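Local coordinates for protein putative nucleoside-diphosphate-sugar epimerase (Staphylococcus aureus subsp. aureus, PDB 3E48) that is of unknown function but probably binds a dinucleotide cofactor on a Rossmann-like fold, as nucleoside-diphosphate-sugar epimerases do, at residues A141-L147 / I169-R174. Residues are numbered along the deposited sequence; the frame is centred on the assembly and turned at random.
Sequences AMYMDPL and INYITR
Met-142 and Tyr-171 pair across neighbouring parallel strands, their side chains side by side on the same face of the sheet, and three backbone hydrogen bonds join the two strands. Met-142 N donates to Asn-170 O, Met-142 O accepts from Ile-172 N at 2.9 Å, and Met-144 N reaches Ile-172 O. That last bond is the most bent, 137° at the hydrogen, where the 141-147 segment leaves the sheet for a type I turn from Met-144 to Leu-147.

On the face shared by Met-142 and Tyr-171, the selenium of Met-142 (selenomethionine) lies 3.5 Å from Tyr-171 CE1, an oblique Met-aromatic contact; the bend at chi3 (-67°) carries CE on to Ile-169 CG2. A flexible chain with a large, polarisable atom next to its terminal methyl suits a place beside a ring. Separately, the extended chain of Met-144 runs past Tyr-171 CB to set its selenium 3.6 Å from Thr-173 CG2. The small Ala-141 CB packs on Ile-172 CG2 and lies beside Asn-170 OD1, which is hydrogen-bonded to Gly-199 N.

Polar and cation-pi contacts gather round Arg-174. Its long chain sets NE 3.6 Å above the centre of the Tyr-143 ring, with CD also over that electron-rich face, in a cation-pi contact tilted by 49°; NE has no hydrogen-bond partner in the model. The short carboxylate of Asp-145 serves both ends of Arg-174: OD1 accepts from its backbone N at 2.9 Å, and OD2 forms a long salt bridge of 3.9 Å to NH1, bridged more closely by a water. The Thr-173 hydroxyl, short enough to turn back, N-caps helix 174-186 through Asp-176 N.

The contact joins strands 134-143 and 168-172 at their C-terminal ends, within the Rossmann-like NAD(P)H-binding family region. Leu-12 and His-15 of helix 11-22 adjoin Tyr-143 and Arg-174 respectively, Phe-276 of helix 273-277 packs on Met-144, and Leu-207 of helix 204-215 touches Tyr-171.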
loop_
_atom_site.group_PDB
_atom_site.type_symbol
_atom_site.label_atom_id
_atom_site.label_comp_id
_atom_site.label_asym_id
_atom_site.label_seq_id
_atom_site.Cartn_x
_atom_site.Cartn_y
_atom_site.Cartn_z
ATOM N N ALA B 141 -9.498 -13.797 2.449
ATOM C CA ALA B 141 -10.768 -13.261 1.965
ATOM C C ALA B 141 -11.597 -12.853 3.186
ATOM O O ALA B 141 -11.094 -12.890 4.309
ATOM C CB ALA B 141 -11.502 -14.315 1.133
HETATM N N MSE B 142 -12.855 -12.469 2.975
HETATM C CA MSE B 142 -13.727 -12.018 4.065
HETATM C C MSE B 142 -14.276 -13.130 4.969
HETATM O O MSE B 142 -14.793 -14.131 4.486
HETATM C CB MSE B 142 -14.896 -11.204 3.487
HETATM C CG MSE B 142 -15.712 -10.449 4.532
HETATM SE SE MSE B 142 -17.190 -9.442 3.769
HETATM C CE MSE B 142 -16.189 -8.113 2.772
ATOM N N TYR B 143 -14.176 -12.945 6.285
ATOM C CA TYR B 143 -14.674 -13.950 7.227
ATOM C C TYR B 143 -16.163 -14.250 7.074
ATOM O O TYR B 143 -16.982 -13.336 6.969
ATOM C CB TYR B 143 -14.469 -13.508 8.678
ATOM C CG TYR B 143 -13.055 -13.210 9.098
ATOM C CD1 TYR B 143 -12.027 -14.125 8.876
ATOM C CD2 TYR B 143 -12.756 -12.030 9.782
ATOM C CE1 TYR B 143 -10.735 -13.877 9.330
ATOM C CE2 TYR B 143 -11.472 -11.774 10.240
ATOM C CZ TYR B 143 -10.468 -12.701 10.011
ATOM O OH TYR B 143 -9.200 -12.454 10.474
HETATM N N MSE B 144 -16.514 -15.532 7.097
HETATM C CA MSE B 144 -17.920 -15.933 7.021
HETATM C C MSE B 144 -18.516 -15.857 8.420
HETATM O O MSE B 144 -19.700 -15.577 8.588
HETATM C CB MSE B 144 -18.060 -17.388 6.568
HETATM C CG MSE B 144 -17.969 -17.639 5.088
HETATM SE SE MSE B 144 -18.117 -19.537 4.740
HETATM C CE MSE B 144 -17.643 -19.476 2.866
ATOM N N ASP B 145 -17.676 -16.121 9.415
ATOM C CA ASP B 145 -18.093 -16.170 10.811
ATOM C C ASP B 145 -19.064 -15.094 11.314
ATOM O O ASP B 145 -20.075 -15.417 11.938
ATOM C CB ASP B 145 -16.847 -16.239 11.704
ATOM C CG ASP B 145 -15.942 -17.402 11.339
ATOM O OD1 ASP B 145 -15.400 -17.408 10.211
ATOM O OD2 ASP B 145 -15.775 -18.321 12.167
ATOM N N PRO B 146 -18.785 -13.810 11.043
ATOM C CA PRO B 146 -19.659 -12.720 11.491
ATOM C C PRO B 146 -21.125 -12.862 11.072
ATOM O O PRO B 146 -22.022 -12.308 11.715
ATOM C CB PRO B 146 -19.003 -11.485 10.877
ATOM C CG PRO B 146 -17.553 -11.854 10.876
ATOM C CD PRO B 146 -17.593 -13.273 10.360
ATOM N N LEU B 147 -21.369 -13.601 9.999
ATOM C CA LEU B 147 -22.729 -13.781 9.510
ATOM C C LEU B 147 -23.650 -14.491 10.501
ATOM O O LEU B 147 -24.847 -14.215 10.539
ATOM C CB LEU B 147 -22.718 -14.540 8.177
ATOM C CG LEU B 147 -22.047 -13.798 7.014
ATOM C CD1 LEU B 147 -21.990 -14.690 5.787
ATOM C CD2 LEU B 147 -22.824 -12.521 6.718
ATOM N N ILE B 169 -18.574 -10.986 -3.568
ATOM C CA ILE B 169 -17.562 -10.938 -2.518
ATOM C C ILE B 169 -17.111 -12.336 -2.136
ATOM O O ILE B 169 -17.937 -13.221 -1.892
ATOM C CB ILE B 169 -18.102 -10.236 -1.244
ATOM C CG1 ILE B 169 -18.370 -8.754 -1.524
ATOM C CG2 ILE B 169 -17.095 -10.353 -0.107
ATOM C CD1 ILE B 169 -19.145 -8.044 -0.445
ATOM N N ASN B 170 -15.803 -12.544 -2.078
ATOM C CA ASN B 170 -15.313 -13.859 -1.708
ATOM C C ASN B 170 -15.227 -13.974 -0.192
ATOM O O ASN B 170 -14.682 -13.102 0.491
ATOM C CB ASN B 170 -13.962 -14.146 -2.355
ATOM C CG ASN B 170 -13.558 -15.596 -2.209
ATOM O OD1 ASN B 170 -13.011 -15.993 -1.187
ATOM N ND2 ASN B 170 -13.848 -16.399 -3.227
ATOM N N TYR B 171 -15.794 -15.068 0.313
ATOM C CA TYR B 171 -15.866 -15.369 1.741
ATOM C C TYR B 171 -15.152 -16.663 2.093
ATOM O O TYR B 171 -15.071 -17.574 1.274
ATOM C CB TYR B 171 -17.320 -15.547 2.167
ATOM C CG TYR B 171 -18.116 -14.284 2.337
ATOM C CD1 TYR B 171 -18.174 -13.642 3.573
ATOM C CD2 TYR B 171 -18.859 -13.757 1.280
ATOM C CE1 TYR B 171 -18.958 -12.514 3.761
ATOM C CE2 TYR B 171 -19.647 -12.623 1.454
ATOM C CZ TYR B 171 -19.692 -12.009 2.700
ATOM O OH TYR B 171 -20.473 -10.892 2.889
ATOM N N ILE B 172 -14.683 -16.750 3.334
ATOM C CA ILE B 172 -13.996 -17.945 3.824
ATOM C C ILE B 172 -14.085 -17.966 5.361
ATOM O O ILE B 172 -14.112 -16.912 5.999
ATOM C CB ILE B 172 -12.514 -17.956 3.349
ATOM C CG1 ILE B 172 -11.820 -19.244 3.795
ATOM C CG2 ILE B 172 -11.774 -16.732 3.894
ATOM C CD1 ILE B 172 -10.435 -19.422 3.204
ATOM N N THR B 173 -14.153 -19.156 5.955
ATOM C CA THR B 173 -14.249 -19.258 7.412
ATOM C C THR B 173 -12.895 -19.014 8.063
ATOM O O THR B 173 -11.851 -19.159 7.423
ATOM C CB THR B 173 -14.721 -20.661 7.881
ATOM O OG1 THR B 173 -13.731 -21.636 7.536
ATOM C CG2 THR B 173 -16.046 -21.032 7.249
ATOM N N ARG B 174 -12.913 -18.632 9.336
ATOM C CA ARG B 174 -11.664 -18.422 10.049
ATOM C C ARG B 174 -10.998 -19.784 10.176
ATOM O O ARG B 174 -9.779 -19.897 10.093
ATOM C CB ARG B 174 -11.900 -17.844 11.447
ATOM C CG ARG B 174 -12.408 -16.417 11.463
ATOM C CD ARG B 174 -12.031 -15.728 12.761
ATOM N NE ARG B 174 -12.557 -14.369 12.811
ATOM C CZ ARG B 174 -13.765 -14.050 13.258
ATOM N NH1 ARG B 174 -14.580 -14.995 13.708
ATOM N NH2 ARG B 174 -14.166 -12.787 13.238
HETATM O O HOH W 1 -14.222 -17.681 14.410
#